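Local coordinates for protein acetate CoA-transferase subunit beta (Escherichia coli DH5[alpha], PDB 5DBN) that transfers coenzyme A from acetyl-CoA to acetoacetate and other short-chain fatty acids, through a covalent enzyme-CoA intermediate, to activate them for degradation, at residues Q102-V113 with L151-H162. Residues are numbered along the deposited sequence; the frame is centred on the assembly and turned at random.
Sequences QVDEEANLANWV and LRRCTMPLTAQH
Gln102 and Asp104, on the first strand of a beta hairpin whose type I turn runs from Asp104 to Ala107, hold the loop 151-162 as it wraps around the hairpin, strand 102-104 pairing with Leu151. Gln102 has the reach for this: with CG anti to the carbonyl carbon (chi1 -66°) and an extended chain, OE1 accepts Thr155 N (3.0 Å) in the carbonyl plane and Met156 N from above it. Asp104 serves both sides. Its OD2 takes Cys154 N (3.0 Å) on the anti lone pair and Asn108 ND2 on the syn side, while OD1 spans the turn to accept Asn108 N. Asn108, thus oriented, presents OD1 to His162 N (2.9 Å); the same OD1 sits over one face of the imidazole, toward its rim, and ND1 donates to Glu106 O. At the other end, Leu109 N donates to Ala160 O, while Leu109 O accepts Thr159 N and, weakly, Ala160 N, a classic beta bulge. The Ala110 methyl lies against the Met156 and Pro157 backbone, and Val113 CG1 packs on the Pro157 ring. The side chain of Asn111, whose OD1 accepts the Thr159 hydroxyl, is about 10 Å from that of Glu46, the predicted active-site residue. Trp112 directs NE1 to Leu158 O (3.0 Å), approaching from above that carbonyl's plane.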
# COMPACT_ATOMS: atom_id res chain seq x y z
N GLN B 102 -22.37 13.60 20.00
CA GLN B 102 -21.92 13.87 21.36
C GLN B 102 -20.41 14.07 21.44
O GLN B 102 -19.64 13.44 20.70
CB GLN B 102 -22.34 12.73 22.29
CG GLN B 102 -23.85 12.61 22.48
CD GLN B 102 -24.25 11.55 23.48
OE1 GLN B 102 -23.46 10.68 23.84
NE2 GLN B 102 -25.49 11.63 23.95
N VAL B 103 -20.01 14.96 22.34
CA VAL B 103 -18.60 15.18 22.67
C VAL B 103 -18.53 15.35 24.18
O VAL B 103 -19.47 15.87 24.78
CB VAL B 103 -18.02 16.42 21.95
CG1 VAL B 103 -16.56 16.63 22.32
CG2 VAL B 103 -18.18 16.29 20.44
N ASP B 104 -17.43 14.93 24.80
CA ASP B 104 -17.29 15.07 26.25
C ASP B 104 -15.95 15.65 26.69
O ASP B 104 -15.06 15.90 25.88
CB ASP B 104 -17.53 13.72 26.95
CG ASP B 104 -16.57 12.63 26.49
OD1 ASP B 104 -15.43 12.95 26.07
OD2 ASP B 104 -16.95 11.45 26.57
N GLU B 105 -15.84 15.88 28.00
CA GLU B 105 -14.68 16.53 28.60
C GLU B 105 -13.38 15.77 28.35
O GLU B 105 -12.30 16.35 28.40
CB GLU B 105 -14.90 16.70 30.11
CG GLU B 105 -15.06 15.38 30.86
CD GLU B 105 -15.55 15.55 32.28
OE1 GLU B 105 -16.38 16.46 32.53
OE2 GLU B 105 -15.10 14.78 33.16
N GLU B 106 -13.50 14.47 28.09
CA GLU B 106 -12.33 13.65 27.79
C GLU B 106 -12.02 13.65 26.29
O GLU B 106 -11.25 12.83 25.81
CB GLU B 106 -12.55 12.21 28.28
CG GLU B 106 -12.77 12.10 29.78
CD GLU B 106 -11.56 12.56 30.58
OE1 GLU B 106 -10.42 12.31 30.13
OE2 GLU B 106 -11.75 13.16 31.66
N ALA B 107 -12.65 14.58 25.57
CA ALA B 107 -12.44 14.75 24.14
C ALA B 107 -12.85 13.53 23.32
O ALA B 107 -12.44 13.38 22.17
CB ALA B 107 -10.97 15.10 23.86
N ASN B 108 -13.68 12.67 23.90
CA ASN B 108 -14.23 11.53 23.16
C ASN B 108 -15.28 12.02 22.17
O ASN B 108 -15.87 13.08 22.37
CB ASN B 108 -14.83 10.49 24.11
CG ASN B 108 -13.84 10.00 25.15
OD1 ASN B 108 -12.65 9.87 24.87
ND2 ASN B 108 -14.33 9.73 26.35
N LEU B 109 -15.50 11.24 21.12
CA LEU B 109 -16.47 11.60 20.08
C LEU B 109 -17.40 10.45 19.75
O LEU B 109 -16.98 9.29 19.69
CB LEU B 109 -15.74 12.06 18.81
CG LEU B 109 -16.63 12.42 17.61
CD1 LEU B 109 -17.47 13.65 17.91
CD2 LEU B 109 -15.80 12.60 16.36
N ALA B 110 -18.66 10.78 19.53
CA ALA B 110 -19.65 9.84 19.01
C ALA B 110 -20.43 10.53 17.90
O ALA B 110 -21.06 11.57 18.14
CB ALA B 110 -20.58 9.37 20.12
N ASN B 111 -20.38 9.99 16.69
CA ASN B 111 -21.04 10.63 15.55
C ASN B 111 -21.32 9.68 14.39
O ASN B 111 -21.40 10.11 13.24
CB ASN B 111 -20.21 11.82 15.05
CG ASN B 111 -19.02 11.39 14.20
OD1 ASN B 111 -18.48 10.30 14.35
ND2 ASN B 111 -18.60 12.28 13.31
N TRP B 112 -21.49 8.39 14.69
CA TRP B 112 -21.77 7.40 13.65
C TRP B 112 -22.95 6.50 13.98
O TRP B 112 -23.40 5.74 13.12
CB TRP B 112 -20.52 6.55 13.39
CG TRP B 112 -20.19 5.56 14.47
CD1 TRP B 112 -19.52 5.81 15.63
CD2 TRP B 112 -20.49 4.16 14.47
NE1 TRP B 112 -19.39 4.65 16.36
CE2 TRP B 112 -19.98 3.63 15.67
CE3 TRP B 112 -21.15 3.31 13.58
CZ2 TRP B 112 -20.10 2.28 16.00
CZ3 TRP B 112 -21.27 1.97 13.91
CH2 TRP B 112 -20.75 1.47 15.11
N VAL B 113 -23.47 6.57 15.20
CA VAL B 113 -24.62 5.75 15.55
C VAL B 113 -25.37 6.28 16.77
O VAL B 113 -24.76 6.72 17.76
CB VAL B 113 -24.19 4.28 15.80
CG1 VAL B 113 -23.15 4.19 16.91
CG2 VAL B 113 -25.41 3.41 16.12
N LEU B 151 -21.27 16.46 26.92
CA LEU B 151 -21.49 15.74 28.18
C LEU B 151 -20.21 15.47 28.98
O LEU B 151 -19.11 15.78 28.53
CB LEU B 151 -22.18 14.41 27.89
CG LEU B 151 -23.44 14.49 27.02
CD1 LEU B 151 -23.94 13.10 26.68
CD2 LEU B 151 -24.52 15.31 27.71
N ARG B 152 -20.37 14.91 30.17
CA ARG B 152 -19.24 14.45 30.96
C ARG B 152 -18.64 13.20 30.34
O ARG B 152 -17.42 13.01 30.32
CB ARG B 152 -19.65 14.16 32.40
CG ARG B 152 -19.99 15.40 33.20
CD ARG B 152 -20.39 15.05 34.62
NE ARG B 152 -20.65 16.24 35.43
CZ ARG B 152 -20.90 16.22 36.73
NH1 ARG B 152 -20.94 15.08 37.39
NH2 ARG B 152 -21.12 17.36 37.38
N ARG B 153 -19.51 12.34 29.83
CA ARG B 153 -19.11 11.10 29.18
C ARG B 153 -20.15 10.73 28.15
O ARG B 153 -21.34 10.70 28.45
CB ARG B 153 -18.94 9.98 30.20
CG ARG B 153 -18.59 8.61 29.61
CD ARG B 153 -17.30 8.66 28.80
NE ARG B 153 -16.82 7.33 28.42
CZ ARG B 153 -17.21 6.65 27.34
NH1 ARG B 153 -18.09 7.17 26.50
NH2 ARG B 153 -16.70 5.45 27.10
N CYS B 154 -19.71 10.45 26.92
CA CYS B 154 -20.62 10.06 25.86
C CYS B 154 -21.40 8.81 26.27
O CYS B 154 -20.82 7.88 26.82
CB CYS B 154 -19.86 9.81 24.56
SG CYS B 154 -19.11 11.28 23.83
N THR B 155 -22.70 8.81 26.01
CA THR B 155 -23.53 7.65 26.32
C THR B 155 -23.73 6.82 25.06
O THR B 155 -24.02 5.62 25.13
CB THR B 155 -24.90 8.06 26.92
OG1 THR B 155 -25.61 6.89 27.35
CG2 THR B 155 -25.73 8.81 25.90
N MET B 156 -23.57 7.46 23.91
CA MET B 156 -23.67 6.77 22.62
C MET B 156 -22.33 6.14 22.25
O MET B 156 -21.29 6.55 22.77
CB MET B 156 -24.13 7.74 21.53
CG MET B 156 -25.47 8.40 21.80
SD MET B 156 -25.98 9.49 20.45
CE MET B 156 -27.51 10.15 21.11
N PRO B 157 -22.35 5.15 21.35
CA PRO B 157 -21.11 4.48 20.93
C PRO B 157 -20.08 5.45 20.35
O PRO B 157 -20.39 6.25 19.48
CB PRO B 157 -21.58 3.49 19.87
CG PRO B 157 -23.01 3.24 20.19
CD PRO B 157 -23.53 4.54 20.72
N LEU B 158 -18.85 5.36 20.85
CA LEU B 158 -17.80 6.29 20.45
C LEU B 158 -17.35 6.07 19.01
O LEU B 158 -17.32 4.94 18.51
CB LEU B 158 -16.58 6.15 21.37
CG LEU B 158 -16.79 6.44 22.86
CD1 LEU B 158 -15.47 6.31 23.60
CD2 LEU B 158 -17.37 7.82 23.07
N THR B 159 -17.02 7.17 18.34
CA THR B 159 -16.31 7.12 17.07
C THR B 159 -14.82 6.95 17.37
O THR B 159 -14.11 6.23 16.68
CB THR B 159 -16.54 8.40 16.25
OG1 THR B 159 -17.94 8.57 16.01
CG2 THR B 159 -15.79 8.34 14.93
N ALA B 160 -14.38 7.63 18.43
CA ALA B 160 -13.00 7.53 18.89
C ALA B 160 -12.90 8.10 20.30
O ALA B 160 -13.82 8.75 20.78
CB ALA B 160 -12.07 8.26 17.95
N GLN B 161 -11.76 7.86 20.95
CA GLN B 161 -11.52 8.39 22.28
C GLN B 161 -10.38 9.40 22.26
O GLN B 161 -9.37 9.19 21.58
CB GLN B 161 -11.20 7.26 23.26
CG GLN B 161 -9.98 6.43 22.89
CD GLN B 161 -9.68 5.35 23.91
OE1 GLN B 161 -10.48 5.10 24.82
NE2 GLN B 161 -8.53 4.70 23.77
N HIS B 162 -10.56 10.50 22.99
CA HIS B 162 -9.52 11.52 23.15
C HIS B 162 -9.00 12.07 21.82
O HIS B 162 -7.79 12.25 21.66
CB HIS B 162 -8.35 10.94 23.95
CG HIS B 162 -8.78 10.11 25.12
ND1 HIS B 162 -9.46 10.63 26.20
CD2 HIS B 162 -8.61 8.79 25.39
CE1 HIS B 162 -9.70 9.66 27.08
NE2 HIS B 162 -9.19 8.54 26.61